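TipC2 (Streptococcus intermedius B196, PDB 6DHX) probably serves as an immunity protein, protecting its producer by recognising an antibacterial toxin exported through the type VII secretion system. Local coordinates at residues A[15-20]-A[175-180]; A[19-24]-A[169-174]; A[28-33]-A[81-86]. All blocks are in the same frame, centred on the assembly; numbering follows the deposited sequence.

Contact 1 of 3, residues A[15-20]-A[175-180]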
loop_
_atom_site.group_PDB
_atom_site.type_symbol
_atom_site.label_atom_id
_atom_site.label_comp_id
_atom_site.label_asym_id
_atom_site.label_seq_id
_atom_site.Cartn_x
_atom_site.Cartn_y
_atom_site.Cartn_z
HETATM N N MSE A 15 -17.375 8.910 -18.560
HETATM C CA MSE A 15 -17.625 7.510 -18.899
HETATM C C MSE A 15 -16.907 6.551 -17.954
HETATM O O MSE A 15 -17.331 5.388 -17.752
HETATM C CB MSE A 15 -17.195 7.233 -20.324
HETATM C CG MSE A 15 -18.112 7.890 -21.322
HETATM SE SE MSE A 15 -19.884 7.069 -21.130
HETATM C CE MSE A 15 -20.871 8.564 -20.317
ATOM N N ASN A 16 -15.818 7.046 -17.384
ATOM C CA ASN A 16 -14.984 6.206 -16.543
ATOM C C ASN A 16 -14.587 6.951 -15.281
ATOM O O ASN A 16 -13.435 6.968 -14.867
ATOM C CB ASN A 16 -13.781 5.691 -17.350
ATOM C CG ASN A 16 -14.194 4.590 -18.364
ATOM O OD1 ASN A 16 -14.745 3.552 -18.000
ATOM N ND2 ASN A 16 -13.967 4.845 -19.619
ATOM N N GLN A 17 -15.579 7.531 -14.623
ATOM C CA GLN A 17 -15.362 8.091 -13.298
ATOM C C GLN A 17 -14.928 6.997 -12.316
ATOM O O GLN A 17 -15.357 5.844 -12.443
ATOM C CB GLN A 17 -16.668 8.718 -12.799
ATOM C CG GLN A 17 -16.990 10.032 -13.507
ATOM C CD GLN A 17 -18.373 10.535 -13.135
ATOM O OE1 GLN A 17 -19.371 9.815 -13.277
ATOM N NE2 GLN A 17 -18.438 11.768 -12.635
ATOM N N PRO A 18 -14.157 7.357 -11.286
ATOM C CA PRO A 18 -13.807 6.395 -10.236
ATOM C C PRO A 18 -15.038 5.786 -9.587
ATOM O O PRO A 18 -16.043 6.457 -9.358
ATOM C CB PRO A 18 -13.028 7.239 -9.219
ATOM C CG PRO A 18 -12.516 8.430 -10.072
ATOM C CD PRO A 18 -13.584 8.694 -11.040
ATOM N N LYS A 19 -14.946 4.484 -9.304
ATOM C CA LYS A 19 -16.037 3.760 -8.641
ATOM C C LYS A 19 -15.748 3.520 -7.159
ATOM O O LYS A 19 -16.667 3.125 -6.403
ATOM C CB LYS A 19 -16.313 2.412 -9.356
ATOM C CG LYS A 19 -16.959 2.532 -10.756
ATOM C CD LYS A 19 -17.670 1.232 -11.162
ATOM C CE LYS A 19 -18.166 1.246 -12.612
ATOM N NZ LYS A 19 -19.176 0.113 -12.874
ATOM N N ASN A 20 -14.531 3.790 -6.729
ATOM C CA ASN A 20 -14.109 3.637 -5.347
ATOM C C ASN A 20 -12.873 4.504 -5.111
ATOM O O ASN A 20 -12.296 5.090 -6.041
ATOM C CB ASN A 20 -13.804 2.155 -5.037
ATOM C CG ASN A 20 -12.750 1.616 -5.957
ATOM O OD1 ASN A 20 -11.614 2.088 -5.919
ATOM N ND2 ASN A 20 -13.125 0.651 -6.819
ATOM N N LYS A 175 -10.347 16.299 -2.890
ATOM C CA LYS A 175 -11.733 16.323 -2.389
ATOM C C LYS A 175 -12.420 15.018 -2.807
ATOM O O LYS A 175 -13.109 14.916 -3.821
ATOM C CB LYS A 175 -12.469 17.565 -2.879
ATOM C CG LYS A 175 -13.681 17.882 -1.999
ATOM C CD LYS A 175 -14.556 18.942 -2.645
ATOM C CE LYS A 175 -15.783 19.244 -1.823
ATOM N NZ LYS A 175 -16.546 20.335 -2.509
ATOM N N SER A 176 -12.210 13.985 -2.002
ATOM C CA SER A 176 -12.647 12.641 -2.372
ATOM C C SER A 176 -14.168 12.524 -2.375
ATOM O O SER A 176 -14.869 13.154 -1.574
ATOM C CB SER A 176 -12.064 11.607 -1.391
ATOM O OG SER A 176 -12.465 10.273 -1.731
ATOM N N LYS A 177 -14.684 11.696 -3.274
ATOM C CA LYS A 177 -16.090 11.293 -3.223
ATOM C C LYS A 177 -16.292 10.059 -2.338
ATOM O O LYS A 177 -17.442 9.608 -2.149
ATOM C CB LYS A 177 -16.591 11.031 -4.636
ATOM C CG LYS A 177 -16.508 12.285 -5.494
ATOM C CD LYS A 177 -17.258 12.136 -6.802
ATOM C CE LYS A 177 -17.573 13.517 -7.401
ATOM N NZ LYS A 177 -18.120 13.392 -8.783
ATOM N N TYR A 178 -15.215 9.564 -1.751
ATOM C CA TYR A 178 -15.245 8.376 -0.897
ATOM C C TYR A 178 -14.610 8.776 0.432
ATOM O O TYR A 178 -14.389 9.960 0.713
ATOM C CB TYR A 178 -14.523 7.232 -1.621
ATOM C CG TYR A 178 -15.167 6.955 -2.967
ATOM C CD1 TYR A 178 -16.382 6.290 -3.043
ATOM C CD2 TYR A 178 -14.571 7.386 -4.164
ATOM C CE1 TYR A 178 -17.012 6.065 -4.254
ATOM C CE2 TYR A 178 -15.207 7.153 -5.380
ATOM C CZ TYR A 178 -16.397 6.483 -5.426
ATOM O OH TYR A 178 -17.045 6.240 -6.633
ATOM N N SER A 179 -14.245 7.794 1.247
ATOM C CA SER A 179 -13.643 8.094 2.536
ATOM C C SER A 179 -12.997 6.826 3.075
ATOM O O SER A 179 -13.244 5.728 2.567
ATOM C CB SER A 179 -14.693 8.624 3.526
ATOM O OG SER A 179 -15.416 7.555 4.109
ATOM N N PRO A 180 -12.187 6.939 4.124
ATOM C CA PRO A 180 -11.596 5.730 4.733
ATOM C C PRO A 180 -12.604 4.780 5.317
ATOM O O PRO A 180 -12.252 3.627 5.587
ATOM C CB PRO A 180 -10.697 6.294 5.841
ATOM C CG PRO A 180 -10.303 7.700 5.306
ATOM C CD PRO A 180 -11.629 8.170 4.706
#

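Contact 2 of 3, residues A[19-24]-A[169-174]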
loop_
_atom_site.group_PDB
_atom_site.type_symbol
_atom_site.label_atom_id
_atom_site.label_comp_id
_atom_site.label_asym_id
_atom_site.label_seq_id
_atom_site.Cartn_x
_atom_site.Cartn_y
_atom_site.Cartn_z
ATOM N N LYS A 19 -14.946 4.484 -9.304
ATOM C CA LYS A 19 -16.037 3.760 -8.641
ATOM C C LYS A 19 -15.748 3.520 -7.159
ATOM O O LYS A 19 -16.667 3.125 -6.403
ATOM C CB LYS A 19 -16.313 2.412 -9.356
ATOM C CG LYS A 19 -16.959 2.532 -10.756
ATOM C CD LYS A 19 -17.670 1.232 -11.162
ATOM C CE LYS A 19 -18.166 1.246 -12.612
ATOM N NZ LYS A 19 -19.176 0.113 -12.874
ATOM N N ASN A 20 -14.531 3.790 -6.729
ATOM C CA ASN A 20 -14.109 3.637 -5.347
ATOM C C ASN A 20 -12.873 4.504 -5.111
ATOM O O ASN A 20 -12.296 5.090 -6.041
ATOM C CB ASN A 20 -13.804 2.155 -5.037
ATOM C CG ASN A 20 -12.750 1.616 -5.957
ATOM O OD1 ASN A 20 -11.614 2.088 -5.919
ATOM N ND2 ASN A 20 -13.125 0.651 -6.819
ATOM N N ILE A 21 -12.427 4.534 -3.848
ATOM C CA ILE A 21 -11.359 5.443 -3.472
ATOM C C ILE A 21 -10.043 5.058 -4.118
ATOM O O ILE A 21 -9.198 5.935 -4.368
ATOM C CB ILE A 21 -11.225 5.508 -1.929
ATOM C CG1 ILE A 21 -10.314 6.658 -1.531
ATOM C CG2 ILE A 21 -10.725 4.126 -1.355
ATOM C CD1 ILE A 21 -10.469 7.053 -0.030
ATOM N N PHE A 22 -9.836 3.775 -4.424
ATOM C CA PHE A 22 -8.587 3.356 -5.054
ATOM C C PHE A 22 -8.556 3.781 -6.520
ATOM O O PHE A 22 -7.509 4.202 -7.012
ATOM C CB PHE A 22 -8.398 1.829 -4.918
ATOM C CG PHE A 22 -8.490 1.395 -3.463
ATOM C CD1 PHE A 22 -7.448 1.716 -2.580
ATOM C CD2 PHE A 22 -9.640 0.830 -2.974
ATOM C CE1 PHE A 22 -7.551 1.434 -1.210
ATOM C CE2 PHE A 22 -9.764 0.537 -1.583
ATOM C CZ PHE A 22 -8.706 0.845 -0.717
ATOM N N ASP A 23 -9.684 3.659 -7.229
ATOM C CA ASP A 23 -9.774 4.253 -8.573
ATOM C C ASP A 23 -9.445 5.741 -8.521
ATOM O O ASP A 23 -8.838 6.294 -9.441
ATOM C CB ASP A 23 -11.188 4.147 -9.159
ATOM C CG ASP A 23 -11.567 2.759 -9.634
ATOM O OD1 ASP A 23 -10.712 1.907 -9.961
ATOM O OD2 ASP A 23 -12.809 2.524 -9.725
ATOM N N GLU A 24 -9.956 6.435 -7.513
ATOM C CA GLU A 24 -9.749 7.871 -7.449
ATOM C C GLU A 24 -8.259 8.195 -7.317
ATOM O O GLU A 24 -7.713 9.037 -8.049
ATOM C CB GLU A 24 -10.586 8.391 -6.272
ATOM C CG GLU A 24 -10.731 9.832 -6.144
ATOM C CD GLU A 24 -11.581 10.143 -4.911
ATOM O OE1 GLU A 24 -10.996 10.081 -3.808
ATOM O OE2 GLU A 24 -12.799 10.409 -5.074
ATOM N N ASP A 169 -4.875 10.777 4.591
ATOM C CA ASP A 169 -3.985 11.717 3.906
ATOM C C ASP A 169 -4.485 12.035 2.506
ATOM O O ASP A 169 -4.433 13.190 2.077
ATOM C CB ASP A 169 -2.561 11.152 3.808
ATOM C CG ASP A 169 -1.779 11.296 5.097
ATOM O OD1 ASP A 169 -2.253 11.990 6.009
ATOM O OD2 ASP A 169 -0.695 10.703 5.205
ATOM N N TRP A 170 -4.896 11.002 1.750
ATOM C CA TRP A 170 -5.470 11.240 0.425
ATOM C C TRP A 170 -6.614 12.230 0.501
ATOM O O TRP A 170 -6.693 13.185 -0.293
ATOM C CB TRP A 170 -6.000 9.915 -0.161
ATOM C CG TRP A 170 -6.684 10.153 -1.483
ATOM C CD1 TRP A 170 -8.034 10.055 -1.766
ATOM C CD2 TRP A 170 -6.042 10.574 -2.700
ATOM N NE1 TRP A 170 -8.255 10.390 -3.095
ATOM C CE2 TRP A 170 -7.059 10.706 -3.688
ATOM C CE3 TRP A 170 -4.706 10.834 -3.046
ATOM C CZ2 TRP A 170 -6.780 11.074 -5.017
ATOM C CZ3 TRP A 170 -4.414 11.214 -4.401
ATOM C CH2 TRP A 170 -5.447 11.326 -5.350
ATOM N N CYS A 171 -7.522 12.019 1.474
ATOM C CA CYS A 171 -8.668 12.925 1.597
ATOM C C CYS A 171 -8.267 14.323 2.072
ATOM O O CYS A 171 -9.052 15.264 1.893
ATOM C CB CYS A 171 -9.757 12.328 2.536
ATOM S SG CYS A 171 -10.414 10.739 1.786
ATOM N N SER A 172 -7.041 14.508 2.558
ATOM C CA SER A 172 -6.569 15.847 2.910
ATOM C C SER A 172 -6.006 16.618 1.720
ATOM O O SER A 172 -5.872 17.843 1.817
ATOM C CB SER A 172 -5.474 15.766 3.987
ATOM O OG SER A 172 -4.213 15.440 3.432
ATOM N N ILE A 173 -5.630 15.942 0.628
ATOM C CA ILE A 173 -5.107 16.654 -0.543
ATOM C C ILE A 173 -6.033 16.586 -1.750
ATOM O O ILE A 173 -5.831 17.348 -2.706
ATOM C CB ILE A 173 -3.719 16.126 -0.945
ATOM C CG1 ILE A 173 -3.851 14.670 -1.408
ATOM C CG2 ILE A 173 -2.771 16.219 0.219
ATOM C CD1 ILE A 173 -2.521 14.117 -1.889
ATOM N N TYR A 174 -7.047 15.734 -1.732
ATOM C CA TYR A 174 -8.005 15.569 -2.818
ATOM C C TYR A 174 -9.421 15.578 -2.249
ATOM O O TYR A 174 -9.675 14.928 -1.238
ATOM C CB TYR A 174 -7.743 14.229 -3.538
ATOM C CG TYR A 174 -8.604 14.069 -4.758
ATOM C CD1 TYR A 174 -8.276 14.747 -5.935
ATOM C CD2 TYR A 174 -9.744 13.262 -4.739
ATOM C CE1 TYR A 174 -9.038 14.633 -7.054
ATOM C CE2 TYR A 174 -10.547 13.145 -5.878
ATOM C CZ TYR A 174 -10.164 13.836 -7.038
ATOM O OH TYR A 174 -10.898 13.777 -8.204
#

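Contact 3 of 3, residues A[28-33]-A[81-86]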
loop_
_atom_site.group_PDB
_atom_site.type_symbol
_atom_site.label_atom_id
_atom_site.label_comp_id
_atom_site.label_asym_id
_atom_site.label_seq_id
_atom_site.Cartn_x
_atom_site.Cartn_y
_atom_site.Cartn_z
ATOM N N GLU A 28 -6.325 9.963 -10.429
ATOM C CA GLU A 28 -5.783 11.310 -10.267
ATOM C C GLU A 28 -4.263 11.276 -10.330
ATOM O O GLU A 28 -3.655 12.236 -10.829
ATOM C CB GLU A 28 -6.264 11.905 -8.956
ATOM C CG GLU A 28 -5.787 13.342 -8.666
ATOM C CD GLU A 28 -6.354 14.424 -9.578
ATOM O OE1 GLU A 28 -7.267 14.170 -10.387
ATOM O OE2 GLU A 28 -5.885 15.569 -9.411
ATOM N N THR A 29 -3.652 10.185 -9.844
ATOM C CA THR A 29 -2.189 10.102 -9.968
ATOM C C THR A 29 -1.776 9.919 -11.407
ATOM O O THR A 29 -0.831 10.569 -11.844
ATOM C CB THR A 29 -1.613 8.990 -9.076
ATOM O OG1 THR A 29 -2.013 9.248 -7.724
ATOM C CG2 THR A 29 -0.022 8.996 -9.185
ATOM N N GLU A 30 -2.490 9.085 -12.187
ATOM C CA GLU A 30 -2.103 8.935 -13.576
ATOM C C GLU A 30 -2.295 10.237 -14.364
ATOM O O GLU A 30 -1.518 10.539 -15.294
ATOM C CB GLU A 30 -2.910 7.777 -14.209
ATOM C CG GLU A 30 -2.306 7.364 -15.568
ATOM C CD GLU A 30 -2.826 8.211 -16.743
ATOM O OE1 GLU A 30 -3.904 8.836 -16.599
ATOM O OE2 GLU A 30 -2.155 8.268 -17.811
ATOM N N LYS A 31 -3.316 11.018 -13.991
ATOM C CA LYS A 31 -3.576 12.282 -14.650
ATOM C C LYS A 31 -2.480 13.306 -14.382
ATOM O O LYS A 31 -2.165 14.100 -15.270
ATOM C CB LYS A 31 -4.942 12.821 -14.176
ATOM C CG LYS A 31 -5.208 14.249 -14.631
ATOM C CD LYS A 31 -6.555 14.737 -14.009
ATOM C CE LYS A 31 -6.939 16.112 -14.506
ATOM N NZ LYS A 31 -8.334 16.487 -14.096
ATOM N N THR A 32 -1.891 13.282 -13.176
ATOM C CA THR A 32 -1.013 14.359 -12.713
ATOM C C THR A 32 0.469 13.998 -12.637
ATOM O O THR A 32 1.294 14.927 -12.582
ATOM C CB THR A 32 -1.434 14.848 -11.321
ATOM O OG1 THR A 32 -1.314 13.811 -10.352
ATOM C CG2 THR A 32 -2.934 15.322 -11.347
ATOM N N TYR A 33 0.824 12.730 -12.699
ATOM C CA TYR A 33 2.205 12.408 -12.299
ATOM C C TYR A 33 3.255 12.903 -13.269
ATOM O O TYR A 33 4.414 13.070 -12.849
ATOM C CB TYR A 33 2.389 10.884 -12.075
ATOM C CG TYR A 33 2.550 10.036 -13.326
ATOM C CD1 TYR A 33 1.473 9.871 -14.218
ATOM C CD2 TYR A 33 3.772 9.394 -13.626
ATOM C CE1 TYR A 33 1.580 9.050 -15.340
ATOM C CE2 TYR A 33 3.869 8.574 -14.745
ATOM C CZ TYR A 33 2.774 8.399 -15.582
ATOM O OH TYR A 33 2.887 7.583 -16.699
ATOM N N PHE A 81 2.690 2.710 -8.049
ATOM C CA PHE A 81 1.709 2.735 -9.134
ATOM C C PHE A 81 2.223 1.960 -10.337
ATOM O O PHE A 81 3.370 2.178 -10.750
ATOM C CB PHE A 81 1.465 4.195 -9.549
ATOM C CG PHE A 81 0.739 4.969 -8.511
ATOM C CD1 PHE A 81 1.423 5.522 -7.432
ATOM C CD2 PHE A 81 -0.651 5.106 -8.573
ATOM C CE1 PHE A 81 0.749 6.243 -6.406
ATOM C CE2 PHE A 81 -1.340 5.806 -7.564
ATOM C CZ PHE A 81 -0.631 6.360 -6.455
ATOM N N SER A 82 1.405 1.041 -10.874
ATOM C CA SER A 82 1.782 0.285 -12.070
ATOM C C SER A 82 0.748 0.641 -13.118
ATOM O O SER A 82 -0.389 0.160 -13.062
ATOM C CB SER A 82 1.820 -1.229 -11.837
ATOM O OG SER A 82 2.794 -1.540 -10.854
ATOM N N PHE A 83 1.127 1.511 -14.038
ATOM C CA PHE A 83 0.173 1.958 -15.051
ATOM C C PHE A 83 0.258 1.177 -16.350
ATOM O O PHE A 83 -0.708 1.178 -17.135
ATOM C CB PHE A 83 0.421 3.429 -15.409
ATOM C CG PHE A 83 0.251 4.393 -14.288
ATOM C CD1 PHE A 83 -0.877 4.363 -13.473
ATOM C CD2 PHE A 83 1.220 5.403 -14.084
ATOM C CE1 PHE A 83 -1.046 5.295 -12.455
ATOM C CE2 PHE A 83 1.060 6.319 -13.066
ATOM C CZ PHE A 83 -0.072 6.286 -12.253
ATOM N N LEU A 84 1.401 0.567 -16.632
ATOM C CA LEU A 84 1.695 0.110 -17.984
ATOM C C LEU A 84 1.448 -1.379 -18.211
ATOM O O LEU A 84 1.410 -1.803 -19.370
ATOM C CB LEU A 84 3.174 0.395 -18.311
ATOM C CG LEU A 84 3.574 1.709 -18.966
ATOM C CD1 LEU A 84 2.772 2.897 -18.494
ATOM C CD2 LEU A 84 5.098 1.945 -18.823
ATOM N N ASN A 85 1.366 -2.188 -17.161
ATOM C CA ASN A 85 1.316 -3.640 -17.320
ATOM C C ASN A 85 -0.137 -4.111 -17.466
ATOM O O ASN A 85 -1.081 -3.338 -17.296
ATOM C CB ASN A 85 1.977 -4.334 -16.133
ATOM C CG ASN A 85 1.330 -3.968 -14.810
ATOM O OD1 ASN A 85 0.846 -2.833 -14.636
ATOM N ND2 ASN A 85 1.322 -4.908 -13.868
ATOM N N LYS A 86 -0.306 -5.401 -17.776
ATOM C CA LYS A 86 -1.657 -5.924 -18.003
ATOM C C LYS A 86 -2.449 -5.967 -16.708
ATOM O O LYS A 86 -3.660 -5.725 -16.710
ATOM C CB LYS A 86 -1.594 -7.315 -18.625
ATOM C CG LYS A 86 -1.157 -7.302 -20.078
ATOM C CD LYS A 86 -1.074 -8.744 -20.598
ATOM C CE LYS A 86 -0.592 -8.760 -22.041
ATOM N NZ LYS A 86 -0.394 -10.162 -22.518
#

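Contact 1 of 3, residues A[15-20]-A[175-180]
The phenol ring of Tyr178 lies flat against the backbone of Asn20, with Lys177 CB over the rim of the other face and Pro18 O at the ring edge. Asn20 CA sits 3.7 Å from the centroid of the Tyr178 ring and only 14° off its normal, a CH-pi contact over the centre. The peptide that follows continues the cover, Asn20 C lying 3.5 Å from Tyr178 CD2. CG of Tyr178 stands beside its own backbone N (chi1 -58°), and from there the ring extends toward the incoming N-terminal chain. At its end Tyr178 OH donates to Pro18 O at 2.9 Å, reaching the carbonyl from above, 45° out of its plane. Pro18 adds an apolar touch, CB to Tyr178 CE2 at 4.4 Å. The ring thus packs on the entry to helix 21-32, whose N-cap residue is Asn20, while an ST turn shapes its own loop: Ser176 OG accepts from Tyr178 N at 2.8 Å. The same Ser176 hydroxyl also bonds to Glu24 of helix 21-32. Farther out on the surface, Gln17 and Lys177 meet loosely with their extended chains, Gln17 NE2 lying 4.2 Å from Lys177 NZ without a hydrogen bond.

Contact 2 of 3, residues A[19-24]-A[169-174]
Glu24 and Trp170 make the polar link between the two segments: Trp170 NE1 of the indole donates to Glu24 OE1 at 2.8 Å, with an N-H...O angle of 158°. The acceptor lies in the indole plane, but OE1 is met on its anti side, somewhat out of the carboxylate plane. Glu24 reaches it with a fully extended chain, CG opposite the backbone N (chi1 -170°). Ser176 OG also bonds to OE1 and Lys177 N to OE2, so three bonds grip this buried carboxylate; they would be expected to steady its negative charge.

Van der Waals contact accompanies the bond. Tyr174 crosses the Glu24 side chain aslant, Tyr174 CE2 standing 3.3 Å from Glu24 CD with ring and carboxylate planes 52° apart, while its own CB lies on one face of the Trp170 indole. Ile21 adds the apolar part: Ile21 CG1 comes within 4.1 Å of Trp170 CD1, and Ile21 CD1 equally near Cys171 SG.

Capping bonds set the start of the first helix. Asn20 OD1 accepts from Asp23 N at 2.8 Å and more weakly from Phe22 N, and Asp23 OD2 takes Lys19 N, of the residue before the cap, at 2.9 Å. The result is a buried helix-helix interface in which the Asn-capped first turn of helix 21-32 packs against the C-terminal end of helix 151-173.

Contact 3 of 3, residues A[28-33]-A[81-86]
Phe83 pushes its ring against Glu30 and Tyr33 where the C-terminal part of helix 21-32 packs on the end of strand 74-82, a helix-on-sheet contact with no hydrogen bond between the segments. From CB, the ring leaves with CG opposite the carbonyl carbon (chi1 -62°), which carries it toward the helix. Phe83 CG lies 4.1 Å from Glu30 CG, and that methylene stands over the centre of the ring in a CH-pi contact; the rim of the opposite face rests on Phe81 CB. On the Glu30 face, Phe83 CE1 meets Glu30 CB at 3.6 Å. Along the other edge of the ring, CD2 and CE2 face Tyr33, Phe83 CE2 lying 3.6 Å from Tyr33 CE1 and over the middle of the tyrosine ring. The rings of Tyr33 and Phe83 meet obliquely, centroids 4.8 Å apart and planes at 48°. At the tip, Phe83 CZ reaches the helix backbone, 3.6 Å from Glu30 CA. Tyr26 meets the Phe83 ring edge-to-face, and Pro61 of strand 59-65 also touches it.

Two residues earlier, at the end of the strand, Phe81 meets Thr29. Thr29 crosses Phe81 at about a right angle and places its methyl CG2 squarely over the ring, 3.7 Å from the centroid of Phe81. Thr29 OG1, hydrogen-bonded to Ile25 O within the helix, lies 3.4 Å from Phe81 CZ.

Helix 21-32 runs through the whole set: contact 1 holds the loop leading into it, contact 2 its first turn and contact 3 its last turns. The centres of contacts 1 and 2 are about 7 Å apart, and the two share Lys19 and Asn20; the centre of contact 3 lies about 14 Å from that of contact 2 and about 16 Å from that of contact 1. Along the chain, contact 3 is nested inside the long loops that contacts 1 and 2 close. The helix is therefore joined to helix 151-173 and its following loop by the first two contacts and to the largely antiparallel sheet by the third. Glu28, opening segment 28-33, packs on Trp170 and Tyr174 of contact 2.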